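PDB 4KH3: antigen 43 from Escherichia coli, which mediates bacterial clumping through a Velcro-like self-association of autotransporter molecules and is linked to biofilm formation. Local coordinates for residues L367-G372 / T384-N389; S373-N378 / G391-R396. All coordinates share one frame; numbering follows the deposited sequence.

Interaction 1 (L367-G372 / T384-N389); sequences LMLEKG and TDTTVN
Strands 368-370 and 387-389 run parallel, their axes 4.7 Å apart at closest and their directions 9° apart, with Thr387 N bonded to Leu367 O, Leu369 N to Thr387 O and Asn389 N to Leu369 O. The first two donors lie almost in line with the C=O they meet; Asn389 N instead comes from above the plane of the Leu369 carbonyl.

On one face Met368 and Thr387 run side by side. The methionine bends at chi2 and chi3 (64° and 80°), which folds its end back so that Met368 CE rests 3.9 Å from Thr387 CG2, with SD equally close to that methyl. Farther along the same face, Asn389 ND2 gives a bent hydrogen bond of 3.2 Å to Glu370 OE1, on the syn side of the carboxylate, while Asn389 OD1 takes one from Asn408 ND2 on the next coil. A water also binds Glu370 OE1, Lys371 N and Asn389 O, closing the end of the strand pair.

Inward, Leu369 CD1 meets Val388 CG2 at 4.1 Å, and Leu367 CB lies 4.0 Å from Thr386 CG2. The contact thus stacks successive coils of a beta-helix: aliphatic branches line its interior beside Phe375 and Phe393, and Asn389, bonded to Glu370 and Asn408, ties its outer face.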
loop_
_atom_site.group_PDB
_atom_site.type_symbol
_atom_site.label_atom_id
_atom_site.label_comp_id
_atom_site.label_asym_id
_atom_site.label_seq_id
_atom_site.Cartn_x
_atom_site.Cartn_y
_atom_site.Cartn_z
ATOM N N LEU A 367 25.509 -7.228 -15.335
ATOM C CA LEU A 367 24.151 -7.246 -14.798
ATOM C C LEU A 367 23.628 -8.666 -14.651
ATOM O O LEU A 367 23.734 -9.474 -15.572
ATOM C CB LEU A 367 23.213 -6.484 -15.719
ATOM C CG LEU A 367 23.407 -4.980 -15.702
ATOM C CD1 LEU A 367 22.350 -4.366 -16.552
ATOM C CD2 LEU A 367 23.330 -4.461 -14.287
ATOM N N MET A 368 23.077 -8.974 -13.485
ATOM C CA MET A 368 22.410 -10.248 -13.282
ATOM C C MET A 368 20.941 -9.956 -13.072
ATOM O O MET A 368 20.569 -9.305 -12.100
ATOM C CB MET A 368 22.985 -10.986 -12.074
ATOM C CG MET A 368 22.115 -12.135 -11.590
ATOM S SD MET A 368 21.930 -13.468 -12.797
ATOM C CE MET A 368 23.478 -14.340 -12.552
ATOM N N LEU A 369 20.106 -10.403 -14.000
ATOM C CA LEU A 369 18.678 -10.119 -13.909
ATOM C C LEU A 369 17.847 -11.382 -13.634
ATOM O O LEU A 369 17.493 -12.112 -14.557
ATOM C CB LEU A 369 18.203 -9.414 -15.179
ATOM C CG LEU A 369 18.946 -8.132 -15.587
ATOM C CD1 LEU A 369 18.604 -7.754 -17.019
ATOM C CD2 LEU A 369 18.604 -6.984 -14.665
ATOM N N GLU A 370 17.551 -11.637 -12.359
ATOM C CA GLU A 370 16.670 -12.738 -11.966
ATOM C C GLU A 370 15.199 -12.398 -12.230
ATOM O O GLU A 370 14.859 -11.279 -12.637
ATOM C CB GLU A 370 16.834 -13.074 -10.483
ATOM C CG GLU A 370 18.268 -13.128 -9.976
ATOM C CD GLU A 370 18.941 -14.453 -10.257
ATOM O OE1 GLU A 370 18.291 -15.346 -10.830
ATOM O OE2 GLU A 370 20.127 -14.602 -9.904
ATOM N N LYS A 371 14.330 -13.378 -12.000
ATOM C CA LYS A 371 12.900 -13.189 -12.194
ATOM C C LYS A 371 12.413 -11.971 -11.408
ATOM O O LYS A 371 12.690 -11.832 -10.212
ATOM C CB LYS A 371 12.124 -14.452 -11.795
ATOM C CG LYS A 371 10.626 -14.360 -12.076
ATOM C CD LYS A 371 9.980 -15.743 -12.127
ATOM C CE LYS A 371 8.534 -15.679 -12.621
ATOM N NZ LYS A 371 7.959 -17.041 -12.849
ATOM N N GLY A 372 11.726 -11.072 -12.104
ATOM C CA GLY A 372 11.254 -9.840 -11.502
ATOM C C GLY A 372 12.080 -8.626 -11.879
ATOM O O GLY A 372 11.548 -7.523 -12.018
ATOM N N THR A 384 27.347 -5.225 -21.370
ATOM C CA THR A 384 28.397 -6.216 -21.534
ATOM C C THR A 384 28.293 -7.306 -20.489
ATOM O O THR A 384 28.206 -7.022 -19.300
ATOM C CB THR A 384 29.792 -5.552 -21.402
ATOM O OG1 THR A 384 29.928 -4.540 -22.404
ATOM C CG2 THR A 384 30.912 -6.576 -21.568
ATOM N N ASP A 385 28.314 -8.556 -20.943
ATOM C CA ASP A 385 28.306 -9.717 -20.055
ATOM C C ASP A 385 27.048 -9.813 -19.193
ATOM O O ASP A 385 27.095 -10.320 -18.064
ATOM C CB ASP A 385 29.566 -9.748 -19.182
ATOM C CG ASP A 385 30.813 -10.095 -19.974
ATOM O OD1 ASP A 385 30.712 -10.894 -20.925
ATOM O OD2 ASP A 385 31.897 -9.571 -19.654
ATOM N N THR A 386 25.925 -9.335 -19.725
ATOM C CA THR A 386 24.650 -9.496 -19.042
ATOM C C THR A 386 24.247 -10.969 -18.949
ATOM O O THR A 386 24.338 -11.715 -19.933
ATOM C CB THR A 386 23.531 -8.784 -19.778
ATOM O OG1 THR A 386 23.962 -7.474 -20.170
ATOM C CG2 THR A 386 22.302 -8.694 -18.889
ATOM N N THR A 387 23.822 -11.385 -17.761
ATOM C CA THR A 387 23.123 -12.648 -17.604
ATOM C C THR A 387 21.671 -12.340 -17.247
ATOM O O THR A 387 21.395 -11.696 -16.226
ATOM C CB THR A 387 23.730 -13.523 -16.494
ATOM O OG1 THR A 387 25.072 -13.874 -16.835
ATOM C CG2 THR A 387 22.926 -14.793 -16.343
ATOM N N VAL A 388 20.750 -12.770 -18.106
ATOM C CA VAL A 388 19.329 -12.693 -17.800
ATOM C C VAL A 388 18.868 -14.086 -17.421
ATOM O O VAL A 388 18.930 -15.009 -18.233
ATOM C CB VAL A 388 18.511 -12.213 -19.005
ATOM C CG1 VAL A 388 17.070 -11.978 -18.601
ATOM C CG2 VAL A 388 19.102 -10.953 -19.563
ATOM N N ASN A 389 18.425 -14.246 -16.180
ATOM C CA ASN A 389 18.029 -15.555 -15.677
ATOM C C ASN A 389 16.588 -15.518 -15.194
ATOM O O ASN A 389 16.325 -15.463 -13.995
ATOM C CB ASN A 389 18.968 -15.990 -14.552
ATOM C CG ASN A 389 18.736 -17.428 -14.109
ATOM O OD1 ASN A 389 18.358 -18.288 -14.900
ATOM N ND2 ASN A 389 18.973 -17.693 -12.833
HETATM O O HOH W 1 25.707 -6.171 -18.103
HETATM O O HOH W 2 15.394 -16.035 -11.335
#

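Interaction 2 (S373-N378 / G391-R396); sequences SSFTLN and GLFTAR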
loop_
_atom_site.group_PDB
_atom_site.type_symbol
_atom_site.label_atom_id
_atom_site.label_comp_id
_atom_site.label_asym_id
_atom_site.label_seq_id
_atom_site.Cartn_x
_atom_site.Cartn_y
_atom_site.Cartn_z
ATOM N N SER A 373 13.385 -8.827 -12.048
ATOM C CA SER A 373 14.282 -7.736 -12.406
ATOM C C SER A 373 14.156 -7.352 -13.877
ATOM O O SER A 373 13.861 -8.195 -14.724
ATOM C CB SER A 373 15.725 -8.107 -12.084
ATOM O OG SER A 373 15.889 -8.325 -10.699
ATOM N N SER A 374 14.373 -6.078 -14.184
ATOM C CA SER A 374 14.350 -5.649 -15.577
ATOM C C SER A 374 15.337 -4.516 -15.859
ATOM O O SER A 374 15.521 -3.622 -15.040
ATOM C CB SER A 374 12.932 -5.271 -16.015
ATOM O OG SER A 374 12.523 -4.045 -15.436
ATOM N N PHE A 375 15.973 -4.575 -17.025
ATOM C CA PHE A 375 16.934 -3.566 -17.451
ATOM C C PHE A 375 16.515 -3.054 -18.811
ATOM O O PHE A 375 16.020 -3.816 -19.643
ATOM C CB PHE A 375 18.334 -4.168 -17.528
ATOM C CG PHE A 375 19.389 -3.217 -18.023
ATOM C CD1 PHE A 375 19.911 -2.241 -17.189
ATOM C CD2 PHE A 375 19.878 -3.313 -19.315
ATOM C CE1 PHE A 375 20.897 -1.378 -17.643
ATOM C CE2 PHE A 375 20.861 -2.455 -19.771
ATOM C CZ PHE A 375 21.370 -1.487 -18.936
ATOM N N THR A 376 16.670 -1.756 -19.027
ATOM C CA THR A 376 16.355 -1.175 -20.321
ATOM C C THR A 376 17.632 -0.586 -20.908
ATOM O O THR A 376 18.286 0.245 -20.287
ATOM C CB THR A 376 15.256 -0.110 -20.213
ATOM O OG1 THR A 376 14.144 -0.648 -19.494
ATOM C CG2 THR A 376 14.789 0.337 -21.593
ATOM N N LEU A 377 18.008 -1.057 -22.088
ATOM C CA LEU A 377 19.197 -0.550 -22.756
ATOM C C LEU A 377 18.786 0.530 -23.734
ATOM O O LEU A 377 18.094 0.253 -24.717
ATOM C CB LEU A 377 19.899 -1.670 -23.504
ATOM C CG LEU A 377 21.134 -1.239 -24.278
ATOM C CD1 LEU A 377 22.196 -0.773 -23.306
ATOM C CD2 LEU A 377 21.641 -2.386 -25.140
ATOM N N ASN A 378 19.203 1.762 -23.460
ATOM C CA ASN A 378 18.882 2.890 -24.333
ATOM C C ASN A 378 19.710 2.927 -25.620
ATOM O O ASN A 378 20.790 2.336 -25.695
ATOM C CB ASN A 378 19.024 4.213 -23.574
ATOM C CG ASN A 378 18.103 4.294 -22.375
ATOM O OD1 ASN A 378 16.989 3.767 -22.396
ATOM N ND2 ASN A 378 18.564 4.952 -21.319
ATOM N N GLY A 391 14.664 -13.030 -15.887
ATOM C CA GLY A 391 14.294 -11.626 -15.919
ATOM C C GLY A 391 13.912 -11.083 -17.288
ATOM O O GLY A 391 13.686 -11.832 -18.245
ATOM N N LEU A 392 13.833 -9.759 -17.372
ATOM C CA LEU A 392 13.502 -9.077 -18.615
ATOM C C LEU A 392 14.607 -8.095 -18.992
ATOM O O LEU A 392 15.126 -7.375 -18.151
ATOM C CB LEU A 392 12.165 -8.344 -18.481
ATOM C CG LEU A 392 11.755 -7.422 -19.629
ATOM C CD1 LEU A 392 11.574 -8.213 -20.921
ATOM C CD2 LEU A 392 10.476 -6.655 -19.271
ATOM N N PHE A 393 14.968 -8.091 -20.267
ATOM C CA PHE A 393 15.924 -7.139 -20.804
ATOM C C PHE A 393 15.261 -6.533 -22.014
ATOM O O PHE A 393 14.844 -7.251 -22.925
ATOM C CB PHE A 393 17.204 -7.862 -21.217
ATOM C CG PHE A 393 18.337 -6.949 -21.593
ATOM C CD1 PHE A 393 18.231 -6.078 -22.674
ATOM C CD2 PHE A 393 19.529 -6.994 -20.894
ATOM C CE1 PHE A 393 19.284 -5.257 -23.034
ATOM C CE2 PHE A 393 20.586 -6.177 -21.248
ATOM C CZ PHE A 393 20.462 -5.307 -22.322
ATOM N N THR A 394 15.144 -5.213 -22.010
ATOM C CA THR A 394 14.560 -4.483 -23.124
ATOM C C THR A 394 15.637 -3.591 -23.729
ATOM O O THR A 394 16.405 -2.951 -23.007
ATOM C CB THR A 394 13.378 -3.614 -22.668
ATOM O OG1 THR A 394 12.414 -4.436 -22.002
ATOM C CG2 THR A 394 12.717 -2.921 -23.862
ATOM N N ALA A 395 15.711 -3.569 -25.052
ATOM C CA ALA A 395 16.685 -2.737 -25.736
ATOM C C ALA A 395 15.992 -1.870 -26.784
ATOM O O ALA A 395 15.314 -2.381 -27.670
ATOM C CB ALA A 395 17.768 -3.593 -26.365
ATOM N N ARG A 396 16.161 -0.557 -26.671
ATOM C CA ARG A 396 15.583 0.374 -27.628
ATOM C C ARG A 396 16.593 0.656 -28.734
ATOM O O ARG A 396 16.311 1.368 -29.699
ATOM C CB ARG A 396 15.159 1.663 -26.921
ATOM C CG ARG A 396 14.285 1.415 -25.695
ATOM C CD ARG A 396 13.281 2.532 -25.482
ATOM N NE ARG A 396 13.939 3.793 -25.159
ATOM C CZ ARG A 396 13.910 4.366 -23.959
ATOM N NH1 ARG A 396 13.238 3.795 -22.964
ATOM N NH2 ARG A 396 14.544 5.515 -23.757
HETATM O O HOH W 3 13.084 -3.932 -19.214
#
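Ser373 O accepts the first backbone bond, from Leu392 N, and opens a parallel strand pairing that runs in register to Leu377 and Ala395; Ser373 OG turns to Leu339 N on the preceding coil. Ser374 CB meets Leu392 CB at 4.0 Å on the outer face.

Phe375 points inward beside Phe393. Both rings lie on the same face of the sheet; with CG anti to the backbone N in each (chi1 177° and -171°) they extend side by side and form an offset edge-to-face pair, centroids 5.2 Å apart and planes at 60°. The edge of Phe375 leads: its CD2 stands over one face of Phe393, toward the rim, 3.5 Å from Phe393 CE2. Phe375 O, on the backbone, receives Thr394 N and also a water, which lies 2.9 Å from Thr394 OG1 and so links the threonine hydroxyl to the neighbouring strand.

Thr376 sits outside, next to Thr394, its CG2 methyl 4.0 Å from Arg396 NH1. Leu377 returns to the interior, where Leu377 CB touches Phe393 CE1 at 3.7 Å and, on the paired strand, Ala395 CB at 4.1 Å. Leu377 O then accepts Arg396 N.

Asn378 and Arg396 end the pairing side by side. The arginine bends at chi2 and chi3, laying its guanidinium under Asn378 OD1, which stands over one face 3.3 Å from Arg396 NH2, at an angle too poor for a hydrogen bond. The contact therefore has two characters: an edge-to-face phenylalanine pair with aliphatic packing beside it inside the beta-helix, and, outside, hydroxyls, water and an exposed arginine that lies against Asn378 and touches Ser415.

How the interactions relate
Interactions 1 and 2 join the same two successive coils of the beta-helix on different walls, and their segments alternate along the chain: 367-372 leads straight into 373-378, and 384-389 is followed closely by 391-396. Both are partly buried, with an inner and an outer face. The inner faces share one core, where Leu367 CD1 packs 3.3 Å from Phe375 CD1 and Thr386 OG1 approaches the Phe393 ring. Interaction 1 brings mainly branched aliphatic groups to it, interaction 2 the Phe pair with Leu377 and Ala395. Outside, interaction 1 has a direct amide-carboxylate bond, whereas interaction 2 has a bridging water and the Asn378 carbonyl oxygen over the Arg396 guanidinium.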